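Local coordinates for small TOPRIM domain protein (Geobacillus stearothermophilus, PDB 2FCJ), which is of unknown function but carries a Toprim domain, the fold shared by topoisomerases and primases, which suggests a role in nucleic acid processing, at residues R67-F70 against R71-P75; G34-S37 against D38-E42; P93-H96 against L97-L101. All coordinates share one frame; numbering follows the deposited sequence.

Contact 1 of 3, residues R67-F70 against R71-P75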
ATOM      1  N   ARG A  67      -9.718   0.842   5.284  1.00 21.62           N
ATOM      2  CA  ARG A  67      -8.997   0.332   6.450  1.00 21.09           C
ATOM      3  C   ARG A  67      -9.905  -0.473   7.365  1.00 20.53           C
ATOM      4  O   ARG A  67      -9.501  -1.518   7.890  1.00 21.54           O
ATOM      5  CB  ARG A  67      -8.351   1.455   7.246  1.00 20.58           C
ATOM      6  CG  ARG A  67      -7.207   2.116   6.528  1.00 23.19           C
ATOM      7  CD  ARG A  67      -6.408   2.931   7.500  1.00 21.66           C
ATOM      8  NE  ARG A  67      -5.488   3.805   6.797  1.00 23.75           N
ATOM      9  CZ  ARG A  67      -4.328   3.401   6.289  1.00 23.49           C
ATOM     10  NH1 ARG A  67      -3.933   2.142   6.444  1.00 24.23           N
ATOM     11  NH2 ARG A  67      -3.548   4.270   5.653  1.00 24.91           N
ATOM     12  N   ARG A  68     -11.124   0.004   7.577  1.00 22.18           N
ATOM     13  CA  ARG A  68     -12.053  -0.681   8.452  1.00 20.88           C
ATOM     14  C   ARG A  68     -12.399  -2.061   7.905  1.00 20.92           C
ATOM     15  O   ARG A  68     -12.451  -3.042   8.652  1.00 21.39           O
ATOM     16  CB  ARG A  68     -13.323   0.147   8.620  1.00 21.37           C
ATOM     17  CG  ARG A  68     -14.250  -0.455   9.662  1.00 22.26           C
ATOM     18  CD  ARG A  68     -15.419   0.452   9.952  1.00 25.90           C
ATOM     19  NE  ARG A  68     -16.016   0.922   8.712  1.00 25.48           N
ATOM     20  CZ  ARG A  68     -16.752   2.021   8.601  1.00 25.60           C
ATOM     21  NH1 ARG A  68     -17.028   2.757   9.671  1.00 27.59           N
ATOM     22  NH2 ARG A  68     -17.244   2.360   7.420  1.00 28.16           N
ATOM     23  N   GLN A  69     -12.600  -2.137   6.591  1.00 20.68           N
ATOM     24  CA  GLN A  69     -12.877  -3.417   5.950  1.00 21.14           C
ATOM     25  C   GLN A  69     -11.703  -4.370   6.155  1.00 20.84           C
ATOM     26  O   GLN A  69     -11.889  -5.561   6.441  1.00 21.93           O
ATOM     27  CB  GLN A  69     -13.139  -3.215   4.466  1.00 21.73           C
ATOM     28  CG  GLN A  69     -13.611  -4.471   3.796  1.00 21.62           C
ATOM     29  CD  GLN A  69     -13.733  -4.311   2.314  1.00 20.71           C
ATOM     30  OE1 GLN A  69     -13.140  -3.404   1.717  1.00 23.22           O
ATOM     31  NE2 GLN A  69     -14.493  -5.208   1.693  1.00 20.70           N
ATOM     32  N   PHE A  70     -10.493  -3.857   5.971  1.00 20.69           N
ATOM     33  CA  PHE A  70      -9.308  -4.683   6.148  1.00 21.18           C
ATOM     34  C   PHE A  70      -9.145  -5.176   7.581  1.00 20.18           C
ATOM     35  O   PHE A  70      -8.686  -6.289   7.803  1.00 20.42           O
ATOM     36  CB  PHE A  70      -8.039  -3.960   5.678  1.00 22.43           C
ATOM     37  CG  PHE A  70      -7.733  -4.158   4.209  1.00 22.52           C
ATOM     38  CD1 PHE A  70      -8.571  -3.657   3.230  1.00 24.55           C
ATOM     39  CD2 PHE A  70      -6.627  -4.886   3.802  1.00 22.84           C
ATOM     40  CE1 PHE A  70      -8.289  -3.849   1.868  1.00 25.76           C
ATOM     41  CE2 PHE A  70      -6.347  -5.072   2.449  1.00 23.83           C
ATOM     42  CZ  PHE A  70      -7.184  -4.554   1.493  1.00 25.51           C
ATOM     43  N   ARG A  71      -9.442  -4.329   8.560  1.00 20.77           N
ATOM     44  CA  ARG A  71      -9.288  -4.749   9.948  1.00 20.94           C
ATOM     45  C   ARG A  71     -10.205  -5.931  10.265  1.00 20.47           C
ATOM     46  O   ARG A  71      -9.848  -6.817  11.051  1.00 22.86           O
ATOM     47  CB  ARG A  71      -9.531  -3.576  10.894  1.00 20.69           C
ATOM     48  CG  ARG A  71      -8.399  -2.563  10.913  1.00 21.21           C
ATOM     49  CD  ARG A  71      -8.463  -1.716  12.166  1.00 23.11           C
ATOM     50  NE  ARG A  71      -9.733  -1.003  12.229  1.00 24.06           N
ATOM     51  CZ  ARG A  71      -9.939   0.194  11.696  1.00 22.44           C
ATOM     52  NH1 ARG A  71      -8.941   0.829  11.100  1.00 23.16           N
ATOM     53  NH2 ARG A  71     -11.129   0.779  11.811  1.00 22.20           N
ATOM     54  N   ARG A  72     -11.336  -5.984   9.553  1.00 21.34           N
ATOM     55  CA  ARG A  72     -12.339  -7.038   9.725  1.00 22.53           C
ATOM     56  C   ARG A  72     -12.013  -8.283   8.885  1.00 21.99           C
ATOM     57  O   ARG A  72     -12.107  -9.409   9.374  1.00 23.60           O
ATOM     58  CB  ARG A  72     -13.730  -6.485   9.390  1.00 20.98           C
ATOM     59  CG  ARG A  72     -14.867  -7.509   9.407  1.00 21.55           C
ATOM     60  CD  ARG A  72     -16.242  -6.850   9.208  1.00 21.72           C
ATOM     61  NE  ARG A  72     -16.304  -6.033   7.996  1.00 21.31           N
ATOM     62  CZ  ARG A  72     -16.583  -6.505   6.779  1.00 20.81           C
ATOM     63  NH1 ARG A  72     -16.856  -7.792   6.616  1.00 19.99           N
ATOM     64  NH2 ARG A  72     -16.607  -5.688   5.728  1.00 19.59           N
ATOM     65  N   MET A  73     -11.642  -8.077   7.622  1.00 19.78           N
ATOM     66  CA  MET A  73     -11.483  -9.191   6.659  1.00 20.36           C
ATOM     67  C   MET A  73     -10.037  -9.700   6.498  1.00 19.02           C
ATOM     68  O   MET A  73      -9.812 -10.821   6.034  1.00 18.97           O
ATOM     69  CB  MET A  73     -12.027  -8.781   5.280  1.00 20.79           C
ATOM     70  CG  MET A  73     -13.517  -8.462   5.235  1.00 23.13           C
ATOM     71  SD  MET A  73     -14.547  -9.912   5.533  1.00 20.76           S
ATOM     72  CE  MET A  73     -13.936 -11.065   4.291  1.00 20.39           C
ATOM     73  N   PHE A  74      -9.069  -8.826   6.756  1.00 16.76           N
ATOM     74  CA  PHE A  74      -7.681  -9.119   6.386  1.00 15.94           C
ATOM     75  C   PHE A  74      -6.781  -8.525   7.455  1.00 16.44           C
ATOM     76  O   PHE A  74      -5.985  -7.640   7.182  1.00 15.68           O
ATOM     77  CB  PHE A  74      -7.401  -8.491   5.024  1.00 16.90           C
ATOM     78  CG  PHE A  74      -6.163  -9.027   4.313  1.00 17.91           C
ATOM     79  CD1 PHE A  74      -5.256  -9.884   4.941  1.00 18.14           C
ATOM     80  CD2 PHE A  74      -5.898  -8.631   3.009  1.00 19.15           C
ATOM     81  CE1 PHE A  74      -4.108 -10.343   4.251  1.00 18.45           C
ATOM     82  CE2 PHE A  74      -4.766  -9.072   2.345  1.00 20.17           C
ATOM     83  CZ  PHE A  74      -3.885  -9.938   2.960  1.00 19.76           C
ATOM     84  N   PRO A  75      -6.914  -9.003   8.693  1.00 16.23           N
ATOM     85  CA  PRO A  75      -6.183  -8.423   9.821  1.00 17.02           C
ATOM     86  C   PRO A  75      -4.659  -8.593   9.700  1.00 17.58           C
ATOM     87  O   PRO A  75      -3.908  -7.868  10.343  1.00 20.44           O
ATOM     88  CB  PRO A  75      -6.744  -9.204  11.020  1.00 18.64           C
ATOM     89  CG  PRO A  75      -7.245 -10.492  10.429  1.00 19.24           C
ATOM     90  CD  PRO A  75      -7.827 -10.084   9.120  1.00 18.14           C
TER
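The backbone oxygen of Q69 takes two N-H groups from the next turn. M73 N gives the main bond, 2.8 Å from Q69 O, and R72 N adds a weak one. F70 O accepts from F74 N, also at 2.8 Å. F74 is the first residue to leave helical backbone angles, so this bond belongs to the last turn of helix 61-73. One turn earlier, R71 N bonds to R67 O.

The apolar side of this turn is carried by two phenylalanines. They lie side by side and point the same way. Their planes are only 21° apart, but the rings are slid along each other and barely overlap. Contact is made by F70 CE2 and F74 CD2, 3.6 Å apart. The F74 ring reaches this place with CG anti to the backbone N (chi1 -163°).

On the outer side R71 bends back at chi3 (-60°) over the preceding turn. One face of its guanidinium covers R68 CA and R67 O. R72 NH2 lies 3.8 Å from Q69 CG. R72 NH1 forms a salt bridge with D38 OD2, while Q69 NE2 bonds to I36 O and D38 OD1.

The helix is the crossover of the beta-alpha-beta unit 52-56, 61-73, 78-80. F70 and F74 both touch helix 38-47; F70 also meets L55, and F74 meets V53, of strand 52-56. R67 turns to the sheet, where NH2 bonds to L80 O.

Contact 2 of 3, residues G34-S37 against D38-E42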
ATOM      1  N   GLY A  34     -10.919   1.192  -6.222  1.00 23.09           N
ATOM      2  CA  GLY A  34     -12.070   1.656  -5.464  1.00 25.70           C
ATOM      3  C   GLY A  34     -12.443   0.645  -4.402  1.00 26.86           C
ATOM      4  O   GLY A  34     -11.569   0.068  -3.754  1.00 26.52           O
ATOM      5  N   THR A  35     -13.738   0.394  -4.240  1.00 28.65           N
ATOM      6  CA  THR A  35     -14.188  -0.603  -3.277  1.00 27.98           C
ATOM      7  C   THR A  35     -13.894  -2.016  -3.760  1.00 27.76           C
ATOM      8  O   THR A  35     -13.809  -2.274  -4.961  1.00 29.12           O
ATOM      9  CB  THR A  35     -15.692  -0.476  -2.997  1.00 32.41           C
ATOM     10  OG1 THR A  35     -16.421  -0.663  -4.217  1.00 33.81           O
ATOM     11  CG2 THR A  35     -16.007   0.892  -2.420  1.00 34.01           C
ATOM     12  N   ILE A  36     -13.754  -2.930  -2.807  1.00 24.77           N
ATOM     13  CA  ILE A  36     -13.506  -4.338  -3.089  1.00 24.04           C
ATOM     14  C   ILE A  36     -14.462  -5.143  -2.218  1.00 21.48           C
ATOM     15  O   ILE A  36     -14.706  -4.791  -1.065  1.00 21.74           O
ATOM     16  CB  ILE A  36     -12.038  -4.729  -2.764  1.00 24.05           C
ATOM     17  CG1 ILE A  36     -11.811  -6.235  -2.942  1.00 25.50           C
ATOM     18  CG2 ILE A  36     -11.662  -4.299  -1.347  1.00 25.78           C
ATOM     19  CD1 ILE A  36     -10.336  -6.640  -3.050  1.00 26.60           C
ATOM     20  N   SER A  37     -15.082  -6.164  -2.796  1.00 20.44           N
ATOM     21  CA  SER A  37     -16.024  -6.955  -2.030  1.00 19.54           C
ATOM     22  C   SER A  37     -15.316  -7.733  -0.939  1.00 17.94           C
ATOM     23  O   SER A  37     -14.134  -8.105  -1.059  1.00 18.35           O
ATOM     24  CB  SER A  37     -16.749  -7.944  -2.930  1.00 19.37           C
ATOM     25  OG  SER A  37     -15.832  -8.900  -3.430  1.00 21.38           O
ATOM     26  N   ASP A  38     -16.067  -8.045   0.103  1.00 17.90           N
ATOM     27  CA  ASP A  38     -15.551  -8.915   1.142  1.00 18.10           C
ATOM     28  C   ASP A  38     -14.993 -10.202   0.535  1.00 19.31           C
ATOM     29  O   ASP A  38     -13.956 -10.698   0.965  1.00 20.26           O
ATOM     30  CB  ASP A  38     -16.642  -9.267   2.148  1.00 18.81           C
ATOM     31  CG  ASP A  38     -16.991  -8.120   3.085  1.00 19.44           C
ATOM     32  OD1 ASP A  38     -16.338  -7.052   3.077  1.00 20.38           O
ATOM     33  OD2 ASP A  38     -17.894  -8.348   3.917  1.00 19.63           O
ATOM     34  N   ALA A  39     -15.727 -10.811  -0.389  1.00 19.33           N
ATOM     35  CA  ALA A  39     -15.310 -12.097  -0.942  1.00 19.09           C
ATOM     36  C   ALA A  39     -13.985 -11.997  -1.701  1.00 20.40           C
ATOM     37  O   ALA A  39     -13.123 -12.871  -1.586  1.00 20.02           O
ATOM     38  CB  ALA A  39     -16.398 -12.666  -1.848  1.00 19.40           C
ATOM     39  N   ARG A  40     -13.808 -10.936  -2.479  1.00 20.87           N
ATOM     40  CA  ARG A  40     -12.529 -10.736  -3.162  1.00 22.57           C
ATOM     41  C   ARG A  40     -11.386 -10.485  -2.173  1.00 20.85           C
ATOM     42  O   ARG A  40     -10.279 -10.993  -2.328  1.00 20.85           O
ATOM     43  CB  ARG A  40     -12.623  -9.598  -4.189  1.00 24.22           C
ATOM     44  CG  ARG A  40     -13.518  -9.887  -5.392  1.00 28.25           C
ATOM     45  CD  ARG A  40     -13.489  -8.729  -6.385  1.00 29.47           C
ATOM     46  NE  ARG A  40     -12.131  -8.443  -6.840  1.00 33.62           N
ATOM     47  CZ  ARG A  40     -11.653  -8.782  -8.034  1.00 35.53           C
ATOM     48  NH1 ARG A  40     -10.398  -8.497  -8.354  1.00 36.74           N
ATOM     49  NH2 ARG A  40     -12.434  -9.402  -8.911  1.00 36.49           N
ATOM     50  N   LEU A  41     -11.681  -9.765  -1.098  1.00 21.19           N
ATOM     51  CA  LEU A  41     -10.691  -9.543  -0.051  1.00 22.63           C
ATOM     52  C   LEU A  41     -10.312 -10.832   0.665  1.00 21.65           C
ATOM     53  O   LEU A  41      -9.146 -11.063   0.939  1.00 22.74           O
ATOM     54  CB  LEU A  41     -11.219  -8.512   0.940  0.50 20.26           C
ATOM     55  CG  LEU A  41     -10.182  -7.929   1.887  0.50 19.31           C
ATOM     56  CD1 LEU A  41      -8.929  -7.517   1.116  0.50 17.35           C
ATOM     57  CD2 LEU A  41     -10.759  -6.751   2.637  0.50 18.44           C
ATOM     58  N   GLU A  42     -11.297 -11.666   0.984  1.00 20.95           N
ATOM     59  CA  GLU A  42     -11.014 -12.958   1.595  1.00 22.01           C
ATOM     60  C   GLU A  42     -10.140 -13.804   0.679  1.00 20.82           C
ATOM     61  O   GLU A  42      -9.197 -14.452   1.139  1.00 21.44           O
ATOM     62  CB  GLU A  42     -12.311 -13.711   1.920  1.00 20.34           C
ATOM     63  CG  GLU A  42     -12.118 -15.109   2.502  1.00 21.96           C
ATOM     64  CD  GLU A  42     -13.430 -15.801   2.814  0.50 21.98           C
ATOM     65  OE1 GLU A  42     -14.488 -15.289   2.396  0.50 23.36           O
ATOM     66  OE2 GLU A  42     -13.398 -16.861   3.472  0.50 23.67           O
TER
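I36 lays its side chain against R40 and the backbone of L41 just where the loop after strand 28-31 enters helix 38-47. The motif is a serine N-cap, with S37 as the cap residue. The CG1 branch of I36 points opposite the main-chain nitrogen (chi1 175°), and this brings it across R40. I36 CG1 lies 3.7 Å from R40 CB, and the two side chains cross at a slant. The same CG1 also comes to the edge of the R40 guanidinium, near its plane. I36 CD1 reaches 3.9 Å from L41 N. This branch therefore lies against the first turn of the helix.

S37 makes the cap itself. Its OG stands between its own backbone N and carbonyl carbon (chi1 66°). From there it accepts from R40 N at 3.0 Å, and the bond is fairly straight at 162°. S37 O starts the regular helical bonding by accepting from L41 N at 3.0 Å. One serine thus takes up two N-H groups at the start of the helix, one with its hydroxyl and one with its carbonyl. The next bond of the series, E42 N to D38 O, lies wholly within the helix.

D38 follows the cap and faces helix 61-73. On the surface side, the methyl CB of A39 lies 4.1 Å from S37 OG. The R40 chain closes round the same hydroxyl. It leaves its CA with CG beside the backbone N that makes the cap bond. R40 CB is 3.4 Å from S37 OG, and R40 CG comes closer still, 3.2 Å from S37 OG.

Contact 3 of 3, residues P93-H96 against L97-L101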
ATOM      1  N   PRO A  93       4.191  14.431  -1.559  1.00 22.71           N
ATOM      2  CA  PRO A  93       5.397  14.512  -2.360  1.00 23.56           C
ATOM      3  C   PRO A  93       6.050  13.151  -2.493  1.00 22.58           C
ATOM      4  O   PRO A  93       5.976  12.314  -1.581  1.00 22.50           O
ATOM      5  CB  PRO A  93       6.315  15.441  -1.545  1.00 23.50           C
ATOM      6  CG  PRO A  93       5.470  16.095  -0.556  1.00 27.57           C
ATOM      7  CD  PRO A  93       4.296  15.206  -0.312  1.00 23.01           C
ATOM      8  N   ILE A  94       6.697  12.937  -3.628  1.00 21.08           N
ATOM      9  CA  ILE A  94       7.407  11.689  -3.852  1.00 21.77           C
ATOM     10  C   ILE A  94       8.350  11.341  -2.694  1.00 22.82           C
ATOM     11  O   ILE A  94       8.405  10.192  -2.260  1.00 22.60           O
ATOM     12  CB  ILE A  94       8.126  11.697  -5.217  1.00 23.88           C
ATOM     13  CG1 ILE A  94       7.094  11.694  -6.357  1.00 24.71           C
ATOM     14  CG2 ILE A  94       9.031  10.486  -5.348  1.00 24.61           C
ATOM     15  CD1 ILE A  94       7.699  11.680  -7.760  1.00 25.67           C
ATOM     16  N   TRP A  95       9.055  12.323  -2.157  1.00 20.82           N
ATOM     17  CA  TRP A  95      10.015  12.048  -1.101  1.00 21.02           C
ATOM     18  C   TRP A  95       9.304  11.574   0.163  1.00 21.78           C
ATOM     19  O   TRP A  95       9.860  10.770   0.911  1.00 22.49           O
ATOM     20  CB  TRP A  95      10.943  13.258  -0.838  1.00 21.63           C
ATOM     21  CG  TRP A  95      10.246  14.446  -0.340  1.00 21.47           C
ATOM     22  CD1 TRP A  95       9.788  15.490  -1.078  1.00 20.94           C
ATOM     23  CD2 TRP A  95       9.835  14.680   1.005  1.00 21.28           C
ATOM     24  NE1 TRP A  95       9.155  16.391  -0.265  1.00 20.64           N
ATOM     25  CE2 TRP A  95       9.179  15.921   1.023  1.00 21.92           C
ATOM     26  CE3 TRP A  95      10.013  13.993   2.208  1.00 23.13           C
ATOM     27  CZ2 TRP A  95       8.640  16.462   2.183  1.00 22.67           C
ATOM     28  CZ3 TRP A  95       9.506  14.551   3.374  1.00 24.56           C
ATOM     29  CH2 TRP A  95       8.828  15.773   3.347  1.00 24.21           C
ATOM     30  N   HIS A  96       8.079  12.045   0.396  1.00 21.37           N
ATOM     31  CA  HIS A  96       7.356  11.674   1.611  1.00 21.56           C
ATOM     32  C   HIS A  96       6.902  10.221   1.484  1.00 21.84           C
ATOM     33  O   HIS A  96       7.083   9.428   2.400  1.00 21.88           O
ATOM     34  CB  HIS A  96       6.154  12.605   1.898  1.00 20.89           C
ATOM     35  CG  HIS A  96       5.293  12.139   3.033  1.00 21.59           C
ATOM     36  ND1 HIS A  96       5.722  12.132   4.346  1.00 25.25           N
ATOM     37  CD2 HIS A  96       4.013  11.708   3.059  1.00 21.49           C
ATOM     38  CE1 HIS A  96       4.744  11.700   5.127  1.00 23.85           C
ATOM     39  NE2 HIS A  96       3.699  11.426   4.370  1.00 21.79           N
ATOM     40  N   LEU A  97       6.331   9.862   0.341  1.00 21.55           N
ATOM     41  CA  LEU A  97       5.933   8.481   0.097  1.00 21.53           C
ATOM     42  C   LEU A  97       7.143   7.570   0.228  1.00 22.45           C
ATOM     43  O   LEU A  97       7.087   6.510   0.869  1.00 22.06           O
ATOM     44  CB  LEU A  97       5.363   8.391  -1.304  1.00 23.02           C
ATOM     45  CG  LEU A  97       4.882   7.017  -1.743  1.00 24.74           C
ATOM     46  CD1 LEU A  97       3.864   6.450  -0.760  1.00 25.30           C
ATOM     47  CD2 LEU A  97       4.311   7.067  -3.160  1.00 24.64           C
ATOM     48  N   ALA A  98       8.263   7.983  -0.355  1.00 21.96           N
ATOM     49  CA  ALA A  98       9.487   7.206  -0.245  1.00 22.94           C
ATOM     50  C   ALA A  98       9.893   7.008   1.217  1.00 21.10           C
ATOM     51  O   ALA A  98      10.284   5.907   1.605  1.00 21.58           O
ATOM     52  CB  ALA A  98      10.608   7.866  -1.033  1.00 22.98           C
ATOM     53  N   GLN A  99       9.792   8.057   2.034  1.00 21.99           N
ATOM     54  CA  GLN A  99      10.148   7.939   3.443  1.00 21.59           C
ATOM     55  C   GLN A  99       9.180   7.049   4.228  1.00 21.54           C
ATOM     56  O   GLN A  99       9.612   6.311   5.122  1.00 20.87           O
ATOM     57  CB  GLN A  99      10.265   9.322   4.080  1.00 21.35           C
ATOM     58  CG  GLN A  99      11.472  10.103   3.557  1.00 23.04           C
ATOM     59  CD  GLN A  99      11.811  11.305   4.396  1.00 25.85           C
ATOM     60  OE1 GLN A  99      11.105  11.625   5.360  1.00 30.41           O
ATOM     61  NE2 GLN A  99      12.843  12.039   3.989  1.00 19.56           N
ATOM     62  N   VAL A 100       7.887   7.116   3.912  1.00 21.57           N
ATOM     63  CA  VAL A 100       6.921   6.223   4.550  1.00 20.83           C
ATOM     64  C   VAL A 100       7.295   4.774   4.277  1.00 20.44           C
ATOM     65  O   VAL A 100       7.311   3.941   5.185  1.00 20.36           O
ATOM     66  CB  VAL A 100       5.494   6.535   4.080  1.00 21.38           C
ATOM     67  CG1 VAL A 100       4.520   5.461   4.543  1.00 19.44           C
ATOM     68  CG2 VAL A 100       5.065   7.894   4.611  1.00 20.96           C
ATOM     69  N   LEU A 101       7.638   4.486   3.027  1.00 20.16           N
ATOM     70  CA  LEU A 101       8.001   3.128   2.645  1.00 20.35           C
ATOM     71  C   LEU A 101       9.340   2.707   3.233  1.00 20.40           C
ATOM     72  O   LEU A 101       9.502   1.563   3.670  1.00 20.61           O
ATOM     73  CB  LEU A 101       8.001   3.001   1.125  1.00 23.29           C
ATOM     74  CG  LEU A 101       6.620   3.194   0.504  1.00 23.03           C
ATOM     75  CD1 LEU A 101       6.677   3.072  -1.011  1.00 27.39           C
ATOM     76  CD2 LEU A 101       5.572   2.251   1.107  1.00 25.79           C
TER
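H96 and V100 set the pattern of this turn. The methyl CG2 of V100 sits over one face of the H96 imidazole, in a CH-pi contact. It is 4.0 Å from the ring centroid and 21° off the ring normal. The methyl lies toward the rim of the ring, with V100 CG2 3.8 Å from H96 NE2. A chi1 of 172° swings the imidazole to the far side from its amide nitrogen and so brings it to this methyl. H96 NE2 accepts a hydrogen bond from D83 N, and the ring of Y86 meets the imidazole at a slant. The bond from D83 N, the methyl and Y86 together probably hold the imidazole in this orientation. With alanine at this position, D83 N is likely to lose its acceptor and the CG2 methyl of V100 the ring face it packs on.

W95 and Q99 meet differently. Their planes are 70° apart, and the amide carbon Q99 CD lies at the edge of the indole, in its plane. Q99 CD is 3.9 Å from W95 CE3, while Q99 OE1 is 3.9 Å from W95 CZ3. The indole takes the less common place between the backbone N and the carbonyl carbon. One of its faces is thereby laid over H96 CB.

The backbone bonding is regular. P93 is the N-cap residue, and P93 O accepts from L97 N at 3.1 Å. V100 N bonds to H96 O at 2.9 Å. L97 turns to K18 of helix 13-22, while I94 and L101 both touch V22 there. Spacing of four residues, from H96 to V100 and from W95 to Q99, is the i to i+4 packing of an alpha-helix, here in the first turns of helix 94-103.

Contacts 1 and 2 are neighbours, with centres 10 Å apart. Together they join helices 38-47 and 61-73 by charge, hydrogen bonding and apolar packing. Contact 1 is partly buried and closes its helix with an aromatic pair. Contact 2 lies at the surface and opens its helix with a serine hydroxyl. Contact 3 is also partly buried, but sits across the centre of the chain, about 24 Å from contact 1 between centres. It packs against helix 13-22 and loops, and its chemistry rests on imidazole and indole rings rather than charge pairs.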